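NAD(P)H-FMN oxidoreductase (Bacillus subtilis, PDB 5LVA) binds flavin mononucleotide in a flavodoxin-like fold and probably uses NAD(P)H to reduce it, as flavin and quinone reductases of its family do. Local coordinates at residues His121-Ile124 and Ser125-Leu128; Pro130-Ala133 and Thr134-Ile138. All blocks are in the same frame, centred on the assembly; numbering follows the deposited sequence.

Interaction 1. Residues His121-Ile124 and Ser125-Leu128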
# COMPACT_ATOMS: atom_id res chain seq x y z
N HIS A 121 -9.42 -6.86 -18.67
CA HIS A 121 -8.43 -7.13 -19.72
C HIS A 121 -6.97 -7.24 -19.30
O HIS A 121 -6.16 -7.77 -20.05
CB HIS A 121 -8.53 -6.06 -20.81
CG HIS A 121 -9.87 -5.98 -21.45
ND1 HIS A 121 -10.37 -6.97 -22.26
CD2 HIS A 121 -10.82 -5.02 -21.39
CE1 HIS A 121 -11.58 -6.62 -22.68
NE2 HIS A 121 -11.87 -5.44 -22.16
N TYR A 122 -6.62 -6.74 -18.12
CA TYR A 122 -5.23 -6.75 -17.69
C TYR A 122 -5.08 -7.33 -16.28
O TYR A 122 -5.90 -7.08 -15.41
CB TYR A 122 -4.67 -5.32 -17.76
CG TYR A 122 -5.04 -4.58 -19.04
CD1 TYR A 122 -4.49 -4.94 -20.27
CD2 TYR A 122 -5.93 -3.52 -19.01
CE1 TYR A 122 -4.83 -4.27 -21.44
CE2 TYR A 122 -6.28 -2.84 -20.16
CZ TYR A 122 -5.73 -3.22 -21.37
OH TYR A 122 -6.08 -2.54 -22.51
N ALA A 123 -4.03 -8.11 -16.06
CA ALA A 123 -3.73 -8.62 -14.73
C ALA A 123 -3.35 -7.49 -13.79
O ALA A 123 -2.85 -6.46 -14.24
CB ALA A 123 -2.62 -9.65 -14.79
N ILE A 124 -3.57 -7.68 -12.50
CA ILE A 124 -3.26 -6.65 -11.51
C ILE A 124 -1.77 -6.25 -11.54
O ILE A 124 -1.44 -5.07 -11.36
CB ILE A 124 -3.68 -7.11 -10.09
CG1 ILE A 124 -5.13 -6.70 -9.84
CG2 ILE A 124 -2.84 -6.48 -9.01
CD1 ILE A 124 -5.29 -5.22 -9.60
N SER A 125 -0.90 -7.22 -11.79
CA SER A 125 0.53 -6.98 -11.98
C SER A 125 0.82 -5.96 -13.06
O SER A 125 1.81 -5.25 -12.98
CB SER A 125 1.25 -8.27 -12.33
OG SER A 125 1.21 -9.19 -11.28
N GLU A 126 -0.02 -5.92 -14.08
CA GLU A 126 0.12 -4.94 -15.13
C GLU A 126 -0.32 -3.56 -14.67
O GLU A 126 0.32 -2.56 -14.95
CB GLU A 126 -0.69 -5.35 -16.37
CG GLU A 126 -0.25 -6.66 -17.02
CD GLU A 126 -1.20 -7.08 -18.11
OE1 GLU A 126 -1.28 -6.38 -19.14
OE2 GLU A 126 -1.89 -8.11 -17.94
N LEU A 127 -1.45 -3.51 -13.98
CA LEU A 127 -2.02 -2.24 -13.55
C LEU A 127 -1.17 -1.56 -12.48
O LEU A 127 -1.06 -0.34 -12.45
CB LEU A 127 -3.44 -2.47 -13.07
CG LEU A 127 -4.39 -2.87 -14.20
CD1 LEU A 127 -5.79 -3.17 -13.69
CD2 LEU A 127 -4.45 -1.79 -15.27
N LEU A 128 -0.53 -2.34 -11.64
CA LEU A 128 0.28 -1.77 -10.58
C LEU A 128 1.69 -1.41 -11.02
O LEU A 128 2.54 -1.11 -10.18
CB LEU A 128 0.36 -2.72 -9.39
CG LEU A 128 -0.92 -2.98 -8.60
CD1 LEU A 128 -0.66 -3.91 -7.43
CD2 LEU A 128 -1.52 -1.67 -8.12
O HOH W 1 -3.68 -9.05 -20.03

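Interaction 2. Residues Pro130-Ala133 and Thr134-Ile138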
# COMPACT_ATOMS: atom_id res chain seq x y z
N PRO A 130 3.17 1.20 -12.38
CA PRO A 130 3.80 2.43 -11.90
C PRO A 130 4.44 2.29 -10.52
O PRO A 130 5.50 2.86 -10.28
CB PRO A 130 2.64 3.42 -11.85
CG PRO A 130 1.76 2.98 -12.93
CD PRO A 130 1.83 1.48 -12.94
N PHE A 131 3.83 1.51 -9.64
CA PHE A 131 4.34 1.40 -8.28
C PHE A 131 5.58 0.53 -8.24
O PHE A 131 6.50 0.80 -7.48
CB PHE A 131 3.27 0.86 -7.34
CG PHE A 131 2.06 1.73 -7.26
CD1 PHE A 131 2.09 2.90 -6.52
CD2 PHE A 131 0.90 1.41 -7.93
CE1 PHE A 131 1.01 3.72 -6.45
CE2 PHE A 131 -0.19 2.24 -7.86
CZ PHE A 131 -0.14 3.39 -7.11
N GLN A 132 5.62 -0.49 -9.09
CA GLN A 132 6.79 -1.38 -9.21
C GLN A 132 7.99 -0.65 -9.79
O GLN A 132 9.11 -0.85 -9.36
CB GLN A 132 6.46 -2.57 -10.09
CG GLN A 132 7.59 -3.56 -10.27
CD GLN A 132 7.20 -4.74 -11.14
OE1 GLN A 132 6.16 -4.72 -11.81
NE2 GLN A 132 8.02 -5.77 -11.13
N ALA A 133 7.73 0.20 -10.77
CA ALA A 133 8.76 1.03 -11.36
C ALA A 133 9.33 2.02 -10.34
O ALA A 133 10.52 2.28 -10.30
CB ALA A 133 8.22 1.75 -12.57
N THR A 134 8.45 2.56 -9.51
CA THR A 134 8.85 3.42 -8.40
C THR A 134 9.77 2.68 -7.45
O THR A 134 10.84 3.15 -7.11
CB THR A 134 7.62 3.94 -7.62
OG1 THR A 134 6.75 4.65 -8.51
CG2 THR A 134 8.05 4.85 -6.49
N SER A 135 9.34 1.51 -7.01
CA SER A 135 10.18 0.63 -6.23
C SER A 135 11.53 0.43 -6.90
O SER A 135 12.57 0.67 -6.28
CB SER A 135 9.48 -0.71 -6.04
OG SER A 135 10.31 -1.61 -5.33
N ASN A 136 11.52 0.02 -8.16
CA ASN A 136 12.74 -0.23 -8.92
C ASN A 136 13.73 0.93 -8.87
O ASN A 136 14.91 0.74 -8.63
CB ASN A 136 12.39 -0.53 -10.38
CG ASN A 136 11.81 -1.90 -10.57
OD1 ASN A 136 11.95 -2.77 -9.72
ND2 ASN A 136 11.17 -2.12 -11.71
N PHE A 137 13.22 2.14 -9.10
CA PHE A 137 14.06 3.32 -9.19
C PHE A 137 14.68 3.73 -7.85
O PHE A 137 15.80 4.24 -7.81
CB PHE A 137 13.24 4.48 -9.75
CG PHE A 137 14.06 5.63 -10.23
CD1 PHE A 137 14.71 5.58 -11.44
CD2 PHE A 137 14.16 6.79 -9.48
CE1 PHE A 137 15.46 6.64 -11.88
CE2 PHE A 137 14.90 7.85 -9.92
CZ PHE A 137 15.55 7.78 -11.12
N ILE A 138 13.98 3.49 -6.75
CA ILE A 138 14.46 3.99 -5.47
C ILE A 138 15.27 2.95 -4.72
O ILE A 138 15.83 3.24 -3.67
CB ILE A 138 13.31 4.47 -4.58
CG1 ILE A 138 12.40 3.32 -4.21
CG2 ILE A 138 12.54 5.57 -5.29
CD1 ILE A 138 11.20 3.73 -3.41
O HOH W 2 10.50 -5.41 -9.78

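Interaction 1. Residues His121-Ile124 and Ser125-Leu128
Ala-123 O takes two backbone N-H groups as the chain turns from loop into the short helix 124-127. Leu-127 N lies 3.3 Å from Ala-123 O in its carbonyl plane, while Glu-126 N, at 2.9 Å from the same oxygen, sits well above that plane. One residue on, Leu-128 N bonds to Ile-124 O. Ala-123 is the N-cap, and Glu-126 folds back over it: with CG anti to its own carbonyl carbon (chi1 -63°), the chain carries OE2 to 2.8 Å from Ala-123 N, which meets it from above the carboxylate plane. This is the N3 half of a capping box, the alanine at the N-cap having no side chain to return the bond. A water bonded to His-121 O also donates to Glu-126 OE2, so two donors grip that oxygen. The other branch, Glu-126 OE1, lies 3.7 Å from Tyr-122 CD1, with ring and carboxylate planes nearly perpendicular (82°). Leu-128 CD1 packs 3.7 Å from Ile-124 CG2, and the same side chain touches Pro-145 of strand 141-148. Cut back to an alanine, this position is likely to lose both contacts and open a gap between Ile-124 CG2 and Pro-145. Ile-124 rests on Val-147 and Tyr-149, whereas Leu-127 reaches the FMN-binding Tyr-69 and Tyr-114, setting this turn between the edge strand and the flavin pocket.

Interaction 2. Residues Pro130-Ala133 and Thr134-Ile138
Two successive turns of helix 129-138 meet here, and Pro-130 O holds the first of them with two bonds from Thr-134. Thr-134 N is 3.1 Å from Pro-130 O, and Thr-134 OG1 donates to the same oxygen at 2.8 Å, the two arriving from opposite faces of the carbonyl plane. The hydroxyl gets there because OG1 stands beside its own backbone N, anti to the carbonyl carbon (chi1 -58°), which turns it back along the helix. Further i to i+4 bonds follow: Ser-135 N to Phe-131 O, then Asn-136 N to Gln-132 O at 2.8 Å and Phe-137 N to Ala-133 O. On another flank the amides of Gln-132 and Asn-136 are joined through a water, which accepts from Gln-132 NE2 at 2.8 Å and donates to Asn-136 OD1 at 3.0 Å; their planes are turned 50° apart. Ser-135 OG instead bonds to Thr-140 OG1, just past the helix end. Phe-131 meets the ring of Phe-64, and Gln-132 and Ser-135 touch Tyr-142 of strand 141-148. This is a regular alpha helix laid against the parallel sheet, as in the alpha/beta layers of a flavodoxin-like fold.

Interaction 1 comes first along the chain and interaction 2 follows almost at once, their centres 15 Å apart. They occupy consecutive helices, 124-127 and 129-138, in the connection that carries the chain from strand 100-106 to the outermost strand 141-148 of the five-stranded parallel sheet. Apart from adjoining in sequence, the two do not touch, yet both pack on strand 141-148. The first lies nearer the cofactor: the side chain of Leu-127 is about 7 Å from the bound FMN, against about 11 Å for that of Phe-131, so the first of the two helices borders the flavin pocket, while the second covers the sheet farther from it.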